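Local coordinates for endo-1,4-beta-mannanase (Eisenia fetida, PDB 5Y6T), which probably hydrolyses internal beta-1,4-mannosidic bonds in mannan polysaccharides, as a cold-adapted glycoside hydrolase of family GH5, at residues I29-Y34 / W324-N329; W69-G74 / V116-A121; N166-I171 / V224-W229. All blocks are in the same frame, centred on the assembly; numbering follows the deposited sequence.

Contact 1: I29-Y34 / W324-N329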
loop_
_atom_site.group_PDB
_atom_site.type_symbol
_atom_site.label_atom_id
_atom_site.label_comp_id
_atom_site.label_asym_id
_atom_site.label_seq_id
_atom_site.Cartn_x
_atom_site.Cartn_y
_atom_site.Cartn_z
ATOM N N ILE A 29 -3.080 -9.330 -2.385
ATOM C CA ILE A 29 -2.938 -10.810 -2.087
ATOM C C ILE A 29 -3.824 -11.164 -0.864
ATOM O O ILE A 29 -4.622 -12.093 -0.997
ATOM C CB ILE A 29 -1.514 -11.341 -2.060
ATOM C CG1 ILE A 29 -0.828 -10.986 -3.372
ATOM C CG2 ILE A 29 -1.468 -12.839 -1.831
ATOM C CD1 ILE A 29 -1.585 -11.373 -4.607
ATOM N N ALA A 30 -3.761 -10.465 0.260
ATOM C CA ALA A 30 -2.629 -9.625 0.711
ATOM C C ALA A 30 -1.505 -10.441 1.382
ATOM O O ALA A 30 -0.412 -9.936 1.650
ATOM C CB ALA A 30 -3.097 -8.549 1.626
ATOM N N TRP A 31 -1.768 -11.715 1.584
ATOM C CA TRP A 31 -0.852 -12.673 2.160
ATOM C C TRP A 31 -1.292 -14.078 1.807
ATOM O O TRP A 31 -2.361 -14.267 1.301
ATOM C CB TRP A 31 -0.771 -12.610 3.678
ATOM C CG TRP A 31 -2.125 -12.814 4.367
ATOM C CD1 TRP A 31 -2.750 -13.996 4.639
ATOM C CD2 TRP A 31 -3.021 -11.786 4.743
ATOM N NE1 TRP A 31 -3.969 -13.748 5.231
ATOM C CE2 TRP A 31 -4.172 -12.397 5.292
ATOM C CE3 TRP A 31 -2.981 -10.382 4.643
ATOM C CZ2 TRP A 31 -5.256 -11.641 5.834
ATOM C CZ3 TRP A 31 -4.058 -9.642 5.169
ATOM C CH2 TRP A 31 -5.188 -10.263 5.705
ATOM N N GLN A 32 -0.397 -15.028 2.040
ATOM C CA GLN A 32 -0.765 -16.473 2.052
ATOM C C GLN A 32 -0.771 -16.929 3.501
ATOM O O GLN A 32 -1.824 -17.314 4.044
ATOM C CB GLN A 32 0.210 -17.282 1.211
ATOM C CG GLN A 32 -0.012 -18.801 1.181
ATOM C CD GLN A 32 -1.336 -19.212 0.568
ATOM O OE1 GLN A 32 -1.985 -18.460 -0.149
ATOM N NE2 GLN A 32 -1.757 -20.422 0.885
ATOM N N ASN A 33 0.397 -16.898 4.130
ATOM C CA ASN A 33 0.482 -17.067 5.570
ATOM C C ASN A 33 0.777 -15.690 6.204
ATOM O O ASN A 33 1.913 -15.246 6.154
ATOM C CB ASN A 33 1.590 -18.031 5.913
ATOM C CG ASN A 33 1.271 -19.470 5.482
ATOM O OD1 ASN A 33 0.150 -19.761 5.027
ATOM N ND2 ASN A 33 2.283 -20.351 5.562
ATOM N N TYR A 34 -0.245 -15.046 6.770
ATOM C CA TYR A 34 -0.113 -13.678 7.250
ATOM C C TYR A 34 1.114 -13.420 8.105
ATOM O O TYR A 34 1.321 -14.065 9.158
ATOM C CB TYR A 34 -1.375 -13.355 8.044
ATOM C CG TYR A 34 -1.412 -12.019 8.682
ATOM C CD1 TYR A 34 -1.932 -10.894 8.012
ATOM C CD2 TYR A 34 -1.040 -11.869 9.988
ATOM C CE1 TYR A 34 -2.001 -9.663 8.671
ATOM C CE2 TYR A 34 -1.119 -10.640 10.629
ATOM C CZ TYR A 34 -1.617 -9.558 9.962
ATOM O OH TYR A 34 -1.678 -8.335 10.639
ATOM N N TRP A 324 -7.138 -2.019 -6.684
ATOM C CA TRP A 324 -6.765 -3.296 -6.148
ATOM C C TRP A 324 -7.861 -3.832 -5.261
ATOM O O TRP A 324 -8.125 -3.279 -4.233
ATOM C CB TRP A 324 -5.485 -3.249 -5.368
ATOM C CG TRP A 324 -4.275 -2.870 -6.203
ATOM C CD1 TRP A 324 -3.974 -3.297 -7.458
ATOM C CD2 TRP A 324 -3.199 -2.021 -5.799
ATOM N NE1 TRP A 324 -2.792 -2.738 -7.859
ATOM C CE2 TRP A 324 -2.305 -1.949 -6.849
ATOM C CE3 TRP A 324 -2.928 -1.289 -4.643
ATOM C CZ2 TRP A 324 -1.122 -1.177 -6.768
ATOM C CZ3 TRP A 324 -1.780 -0.533 -4.555
ATOM C CH2 TRP A 324 -0.869 -0.503 -5.597
ATOM N N SER A 325 -8.482 -4.944 -5.701
ATOM C CA SER A 325 -9.548 -5.570 -4.920
ATOM C C SER A 325 -9.047 -6.304 -3.682
ATOM O O SER A 325 -7.865 -6.659 -3.580
ATOM C CB SER A 325 -10.344 -6.485 -5.845
ATOM O OG SER A 325 -9.538 -7.510 -6.393
ATOM N N TRP A 326 -9.979 -6.581 -2.770
ATOM C CA TRP A 326 -9.699 -7.232 -1.517
ATOM C C TRP A 326 -10.432 -8.626 -1.493
ATOM O O TRP A 326 -11.661 -8.666 -1.548
ATOM C CB TRP A 326 -10.169 -6.379 -0.321
ATOM C CG TRP A 326 -9.724 -6.971 0.960
ATOM C CD1 TRP A 326 -10.452 -7.770 1.813
ATOM C CD2 TRP A 326 -8.411 -6.891 1.511
ATOM N NE1 TRP A 326 -9.644 -8.219 2.862
ATOM C CE2 TRP A 326 -8.403 -7.650 2.722
ATOM C CE3 TRP A 326 -7.232 -6.216 1.127
ATOM C CZ2 TRP A 326 -7.239 -7.799 3.509
ATOM C CZ3 TRP A 326 -6.112 -6.343 1.939
ATOM C CH2 TRP A 326 -6.137 -7.123 3.112
ATOM N N GLN A 327 -9.708 -9.718 -1.302
ATOM C CA GLN A 327 -8.283 -9.949 -1.497
ATOM C C GLN A 327 -8.187 -11.360 -2.144
ATOM O O GLN A 327 -9.119 -12.191 -2.043
ATOM C CB GLN A 327 -7.443 -9.954 -0.231
ATOM C CG GLN A 327 -7.966 -10.887 0.850
ATOM C CD GLN A 327 -7.096 -10.895 2.131
ATOM O OE1 GLN A 327 -5.855 -10.677 2.095
ATOM N NE2 GLN A 327 -7.717 -11.210 3.270
ATOM N N ALA A 328 -7.068 -11.617 -2.840
ATOM C CA ALA A 328 -6.859 -12.834 -3.683
ATOM C C ALA A 328 -7.035 -14.115 -2.893
ATOM O O ALA A 328 -7.543 -15.081 -3.449
ATOM C CB ALA A 328 -5.519 -12.827 -4.366
ATOM N N ASN A 329 -6.726 -14.079 -1.601
ATOM C CA ASN A 329 -6.777 -15.298 -0.815
ATOM C C ASN A 329 -8.213 -15.603 -0.379
ATOM O O ASN A 329 -8.486 -16.687 0.164
ATOM C CB ASN A 329 -5.781 -15.334 0.393
ATOM C CG ASN A 329 -6.086 -14.331 1.478
ATOM O OD1 ASN A 329 -7.257 -14.050 1.783
ATOM N ND2 ASN A 329 -5.048 -13.782 2.086
#
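At the carboxyl-terminal rim of the beta-barrel, where strands 20-28 and 322-325 run out side by side, Ile-29 to Trp-31 meet Trp-326 to Asn-329 in a buried junction with two cis peptide bonds, one before Ala-30 and one before Gln-327. The amide of Gln-327 reaches across on an extended chain, and its OE1 takes the N-H of Ala-30 at 2.8 Å, in the carbonyl plane on a lone pair and almost straight (173°). Two residues further on, Asn-329 bonds twice to segment 29-34. Its backbone N donates to Ile-29 O at 3.0 Å, while ND2 donates to Trp-31 O at 2.8 Å, with that oxygen lying in the amide plane of Asn-329 but the donor standing above the carbonyl plane of Trp-31.

The barrel is the (beta/alpha)8 fold of family GH5, in which a tryptophan after the last strand, joined to its neighbour by a cis peptide, often lines the -1 subsite; Trp-326 is consistent with that role, and a Tris molecule, probably from the crystallisation liquor, lies beside it. Trp-326 CH2 touches Ala-30 CB at 3.7 Å and Trp-31 CZ3 at 3.9 Å, the two indoles meeting obliquely with planes 68° apart. Trp-31, its CG set between the backbone N and the carbonyl carbon (chi1 57°), swings its indole under both amides: Asn-329 ND2 and Gln-327 OE1 sit over one face, Tyr-34 CD1 over the other. Gln-327 NE2 is held in turn by Gly-331 O, and Asn-329 OD1 accepts from Gly-331 N, which probably fixes how both amides are turned.

Contact 2: W69-G74 / V116-A121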
loop_
_atom_site.group_PDB
_atom_site.type_symbol
_atom_site.label_atom_id
_atom_site.label_comp_id
_atom_site.label_asym_id
_atom_site.label_seq_id
_atom_site.Cartn_x
_atom_site.Cartn_y
_atom_site.Cartn_z
ATOM N N TRP A 69 1.752 -7.947 1.609
ATOM C CA TRP A 69 2.181 -7.450 2.919
ATOM C C TRP A 69 3.278 -8.318 3.491
ATOM O O TRP A 69 3.251 -9.556 3.316
ATOM C CB TRP A 69 1.029 -7.452 3.884
ATOM C CG TRP A 69 -0.157 -6.588 3.581
ATOM C CD1 TRP A 69 -0.416 -5.863 2.442
ATOM C CD2 TRP A 69 -1.257 -6.357 4.452
ATOM N NE1 TRP A 69 -1.660 -5.233 2.550
ATOM C CE2 TRP A 69 -2.179 -5.520 3.778
ATOM C CE3 TRP A 69 -1.591 -6.804 5.740
ATOM C CZ2 TRP A 69 -3.392 -5.110 4.366
ATOM C CZ3 TRP A 69 -2.775 -6.379 6.308
ATOM C CH2 TRP A 69 -3.663 -5.551 5.628
ATOM N N VAL A 70 4.156 -7.693 4.263
ATOM C CA VAL A 70 5.351 -8.409 4.771
ATOM C C VAL A 70 5.366 -8.470 6.283
ATOM O O VAL A 70 4.970 -9.519 6.823
ATOM C CB VAL A 70 6.668 -7.824 4.208
ATOM C CG1 VAL A 70 7.888 -8.605 4.673
ATOM C CG2 VAL A 70 6.624 -7.724 2.665
ATOM N N HIS A 71 5.786 -7.456 7.016
ATOM C CA HIS A 71 5.943 -7.638 8.459
ATOM C C HIS A 71 4.614 -7.685 9.228
ATOM O O HIS A 71 4.543 -8.295 10.338
ATOM C CB HIS A 71 6.764 -6.525 9.105
ATOM C CG HIS A 71 8.109 -6.305 8.477
ATOM N ND1 HIS A 71 9.038 -7.310 8.327
ATOM C CD2 HIS A 71 8.722 -5.164 8.107
ATOM C CE1 HIS A 71 10.170 -6.802 7.848
ATOM N NE2 HIS A 71 9.994 -5.493 7.693
ATOM N N CYS A 72 3.629 -6.959 8.713
ATOM C CA CYS A 72 2.266 -6.946 9.296
ATOM C C CYS A 72 2.320 -6.360 10.701
ATOM O O CYS A 72 2.697 -5.183 10.879
ATOM C CB CYS A 72 1.618 -8.354 9.214
ATOM S SG CYS A 72 1.354 -8.888 7.501
ATOM N N ASP A 73 2.094 -7.143 11.731
ATOM C CA ASP A 73 2.118 -6.624 13.096
ATOM C C ASP A 73 3.469 -6.822 13.799
ATOM O O ASP A 73 3.605 -6.546 14.937
ATOM C CB ASP A 73 1.030 -7.345 13.933
ATOM C CG ASP A 73 1.252 -8.861 13.997
ATOM O OD1 ASP A 73 2.245 -9.389 13.518
ATOM O OD2 ASP A 73 0.427 -9.558 14.554
ATOM N N GLY A 74 4.503 -7.228 13.058
ATOM C CA GLY A 74 5.856 -7.447 13.610
ATOM C C GLY A 74 6.040 -8.710 14.447
ATOM O O GLY A 74 7.007 -8.824 15.166
ATOM N N VAL A 116 4.085 -3.881 1.061
ATOM C CA VAL A 116 3.667 -3.208 2.265
ATOM C C VAL A 116 4.434 -3.707 3.477
ATOM O O VAL A 116 4.288 -4.849 3.857
ATOM C CB VAL A 116 2.140 -3.346 2.501
ATOM C CG1 VAL A 116 1.768 -2.475 3.654
ATOM C CG2 VAL A 116 1.320 -2.933 1.272
ATOM N N LEU A 117 5.159 -2.826 4.152
ATOM C CA LEU A 117 5.969 -3.247 5.306
ATOM C C LEU A 117 5.173 -3.589 6.563
ATOM O O LEU A 117 5.265 -4.725 7.054
ATOM C CB LEU A 117 6.987 -2.181 5.626
ATOM C CG LEU A 117 8.007 -1.797 4.555
ATOM C CD1 LEU A 117 8.954 -0.661 4.998
ATOM C CD2 LEU A 117 8.900 -2.974 4.199
ATOM N N TRP A 118 4.362 -2.637 7.009
ATOM C CA TRP A 118 3.743 -2.722 8.284
ATOM C C TRP A 118 2.228 -2.665 8.167
ATOM O O TRP A 118 1.709 -2.099 7.209
ATOM C CB TRP A 118 4.200 -1.604 9.202
ATOM C CG TRP A 118 5.667 -1.552 9.403
ATOM C CD1 TRP A 118 6.506 -0.639 8.859
ATOM C CD2 TRP A 118 6.455 -2.337 10.283
ATOM N NE1 TRP A 118 7.767 -0.819 9.315
ATOM C CE2 TRP A 118 7.757 -1.837 10.228
ATOM C CE3 TRP A 118 6.185 -3.393 11.176
ATOM C CZ2 TRP A 118 8.812 -2.422 10.930
ATOM C CZ3 TRP A 118 7.190 -3.922 11.885
ATOM C CH2 TRP A 118 8.515 -3.447 11.749
ATOM N N ASN A 119 1.540 -3.214 9.184
ATOM C CA ASN A 119 0.072 -3.086 9.292
ATOM C C ASN A 119 -0.397 -2.240 10.430
ATOM O O ASN A 119 0.054 -2.373 11.568
ATOM C CB ASN A 119 -0.557 -4.503 9.396
ATOM C CG ASN A 119 -2.070 -4.497 9.168
ATOM O OD1 ASN A 119 -2.615 -3.572 8.609
ATOM N ND2 ASN A 119 -2.741 -5.538 9.658
ATOM N N GLY A 120 -1.209 -1.267 10.067
ATOM C CA GLY A 120 -1.901 -0.368 10.928
ATOM C C GLY A 120 -3.342 -0.725 11.271
ATOM O O GLY A 120 -3.983 -0.010 12.018
ATOM N N ALA A 121 -3.854 -1.790 10.668
ATOM C CA ALA A 121 -5.240 -2.222 10.822
ATOM C C ALA A 121 -5.417 -3.241 11.962
ATOM O O ALA A 121 -6.552 -3.658 12.276
ATOM C CB ALA A 121 -5.762 -2.732 9.477
HETATM O O HOH W 1 2.619 -5.480 6.265
#
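A beta bulge interrupts the parallel pairing of strands 65-72 and 112-119: Trp-69 pairs with Val-116, yet Cys-72 pairs with Trp-118, the extra residue lying where the chain turns a corner at Val-70 and His-71. Val-70 N donates to Val-116 O at 2.9 Å. Leu-117 O receives Cys-72 N at 3.2 Å and, weakly, His-71 N, before Asn-119 N closes on Cys-72 O at 2.8 Å. A water bridges the strands here, accepting from Cys-72 N and donating to Val-116 O.

Inside the barrel, Trp-69 lies alongside Val-116, its CD1 3.6 Å from Val-116 CB, and its CZ3 is 3.5 Å from ND2 of Asn-119, whose CG lies opposite the backbone N (chi1 -166°) and so brings the amide to the indole rim. An alanine in place of Trp-69 is likely to open a gap beside Val-116 and leave the Asn-119 amide without that rim. On the outer side His-71 CB makes an off-centre CH-pi contact with the Trp-118 six-membered ring, while Tyr-141 and Thr-77 hold the imidazole. Asn-119 OD1 accepts from Ala-121 N in an Asx turn and from Asn-166 ND2, and Asn-119 ND2 donates to Tyr-34 OH, which probably fixes which way round the amide sits.

Contact 3: N166-I171 / V224-W229; sequences NEPEGI and VTLGSW
Glu-167 packs against the CB of Trp-229 at the carboxyl-terminal mouth of the (beta/alpha)8 barrel, where the chain leaves strands 165-166 and 223-228. Asn-166, Glu-167 and Pro-168 form the Asn-Glu-Pro motif that in GH5 enzymes carries the general acid/base, so Glu-167 probably has that role.

Three hydrogen bonds join the segments. Glu-167 N donates to Gly-227 O at 2.7 Å, nearly along the C=O axis. The other two are received by one carboxylate, that of Glu-169, whose chain bends at chi2 (83°) and so brings both oxygens against the chain at Ser-228 and Trp-229. Glu-169 OE1 accepts Trp-229 N at 2.9 Å from above the carboxylate plane, and Glu-169 OE2 accepts Ser-228 OG at 2.6 Å on its syn side, 30° out of the plane. Tyr-244 also bonds to OE2; three groups thus meet this buried carboxylate, which would probably stabilise its negative charge.

Nonpolar contacts fill in around these bonds. Pro-168 CG meets Leu-226 CD1 end-on at 3.8 Å. The aliphatic part of Glu-169 crosses the Trp-229 indole obliquely, with CB 3.4 Å from CE3, and Glu-167 crosses Trp-229 at about a right angle, its CD 3.5 Å from Trp-229 CB.

The remaining polar contacts converge on the site. Asn-166 bonds to Arg-67, to Asn-119 and to the bound Tris molecule, whose nitrogen also meets Glu-167 OE2. Glu-167 OE2 is bonded as well by His-266 ND1 and by a water 2.7 Å away that also donates to Trp-229 O.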
loop_
_atom_site.group_PDB
_atom_site.type_symbol
_atom_site.label_atom_id
_atom_site.label_comp_id
_atom_site.label_asym_id
_atom_site.label_seq_id
_atom_site.Cartn_x
_atom_site.Cartn_y
_atom_site.Cartn_z
ATOM N N ASN A 166 0.040 -0.127 5.922
ATOM C CA ASN A 166 -1.370 -0.217 5.610
ATOM C C ASN A 166 -2.249 0.462 6.647
ATOM O O ASN A 166 -2.144 0.117 7.803
ATOM C CB ASN A 166 -1.768 -1.670 5.545
ATOM C CG ASN A 166 -3.251 -1.827 5.312
ATOM O OD1 ASN A 166 -3.748 -1.461 4.245
ATOM N ND2 ASN A 166 -3.962 -2.392 6.313
ATOM N N GLU A 167 -3.132 1.368 6.221
ATOM C CA GLU A 167 -4.155 1.963 7.125
ATOM C C GLU A 167 -3.593 2.404 8.488
ATOM O O GLU A 167 -4.002 1.925 9.522
ATOM C CB GLU A 167 -5.300 0.971 7.295
ATOM C CG GLU A 167 -5.977 0.681 5.955
ATOM C CD GLU A 167 -7.237 -0.167 6.034
ATOM O OE1 GLU A 167 -7.551 -0.685 7.167
ATOM O OE2 GLU A 167 -7.912 -0.275 4.989
ATOM N N PRO A 168 -2.738 3.427 8.520
ATOM C CA PRO A 168 -2.275 3.966 9.789
ATOM C C PRO A 168 -3.390 4.405 10.673
ATOM O O PRO A 168 -3.229 4.456 11.891
ATOM C CB PRO A 168 -1.426 5.164 9.380
ATOM C CG PRO A 168 -1.025 4.907 7.954
ATOM C CD PRO A 168 -2.176 4.166 7.361
ATOM N N GLU A 169 -4.522 4.763 10.079
ATOM C CA GLU A 169 -5.633 5.276 10.868
ATOM C C GLU A 169 -6.249 4.241 11.752
ATOM O O GLU A 169 -6.973 4.573 12.703
ATOM C CB GLU A 169 -6.677 5.900 9.956
ATOM C CG GLU A 169 -6.098 6.917 9.019
ATOM C CD GLU A 169 -5.473 6.345 7.749
ATOM O OE1 GLU A 169 -5.769 5.157 7.418
ATOM O OE2 GLU A 169 -4.745 7.104 7.104
ATOM N N GLY A 170 -5.982 2.964 11.471
ATOM C CA GLY A 170 -6.367 1.918 12.446
ATOM C C GLY A 170 -5.748 2.043 13.801
ATOM O O GLY A 170 -6.379 1.623 14.787
ATOM N N ILE A 171 -4.573 2.684 13.913
ATOM C CA ILE A 171 -3.879 2.722 15.171
ATOM C C ILE A 171 -3.737 4.145 15.685
ATOM O O ILE A 171 -2.915 4.398 16.568
ATOM C CB ILE A 171 -2.530 1.995 15.096
ATOM C CG1 ILE A 171 -1.624 2.477 13.947
ATOM C CG2 ILE A 171 -2.816 0.493 15.050
ATOM C CD1 ILE A 171 -0.267 1.762 13.912
ATOM N N VAL A 224 6.849 5.297 -3.720
ATOM C CA VAL A 224 6.315 4.908 -2.427
ATOM C C VAL A 224 4.859 5.393 -2.377
ATOM O O VAL A 224 4.487 6.441 -2.921
ATOM C CB VAL A 224 7.164 5.481 -1.289
ATOM C CG1 VAL A 224 6.537 5.203 0.060
ATOM C CG2 VAL A 224 8.596 4.937 -1.414
ATOM N N THR A 225 4.025 4.577 -1.749
ATOM C CA THR A 225 2.629 4.954 -1.515
ATOM C C THR A 225 2.325 4.721 -0.002
ATOM O O THR A 225 3.197 4.302 0.779
ATOM C CB THR A 225 1.676 4.232 -2.502
ATOM O OG1 THR A 225 0.316 4.749 -2.339
ATOM C CG2 THR A 225 1.743 2.669 -2.387
ATOM N N LEU A 226 1.064 4.966 0.363
ATOM C CA LEU A 226 0.565 4.847 1.725
ATOM C C LEU A 226 -0.955 4.708 1.595
ATOM O O LEU A 226 -1.630 5.573 1.045
ATOM C CB LEU A 226 0.969 6.165 2.488
ATOM C CG LEU A 226 0.626 6.195 3.987
ATOM C CD1 LEU A 226 -0.823 6.160 4.388
ATOM C CD2 LEU A 226 1.399 5.144 4.741
ATOM N N GLY A 227 -1.506 3.574 2.011
ATOM C CA GLY A 227 -2.886 3.214 1.843
ATOM C C GLY A 227 -3.710 3.627 3.063
ATOM O O GLY A 227 -3.689 2.944 4.097
ATOM N N SER A 228 -4.511 4.694 2.963
ATOM C CA SER A 228 -5.385 5.067 4.072
ATOM C C SER A 228 -6.710 4.247 4.044
ATOM O O SER A 228 -7.152 3.797 2.986
ATOM C CB SER A 228 -5.778 6.586 4.115
ATOM O OG SER A 228 -4.648 7.327 4.518
ATOM N N TRP A 229 -7.311 4.092 5.208
ATOM C CA TRP A 229 -8.482 3.241 5.311
ATOM C C TRP A 229 -9.761 3.825 4.687
ATOM O O TRP A 229 -10.702 3.096 4.422
ATOM C CB TRP A 229 -8.708 2.879 6.765
ATOM C CG TRP A 229 -9.888 3.542 7.456
ATOM C CD1 TRP A 229 -11.024 2.872 7.886
ATOM C CD2 TRP A 229 -10.034 4.913 7.886
ATOM N NE1 TRP A 229 -11.833 3.759 8.547
ATOM C CE2 TRP A 229 -11.253 5.001 8.588
ATOM C CE3 TRP A 229 -9.243 6.074 7.798
ATOM C CZ2 TRP A 229 -11.719 6.205 9.128
ATOM C CZ3 TRP A 229 -9.714 7.257 8.324
ATOM C CH2 TRP A 229 -10.947 7.319 9.007
HETATM O O HOH W 2 -10.595 0.307 5.044
#

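Overall arrangement
All three contacts lie on one curled sheet, the barrel of the (beta/alpha)8 fold, at the ends of its strands. Contact 1 joins the first strand region to the last, so contacts 2 and 3 are nested within the loop it closes; these two follow in series along the chain. The centres of contacts 1 and 2 are about 13 Å apart, those of 2 and 3 about 10 Å, and those of 1 and 3 about 16 Å. Contact 2 bridges the others: Trp-69 touches both Trp-326 and Asn-166, and the backbones of Trp-118 and Gly-120 bond to that of Asn-166. Together they line part of the Tris-occupied pocket, consistent with the active-site cleft of a GH5 mannanase.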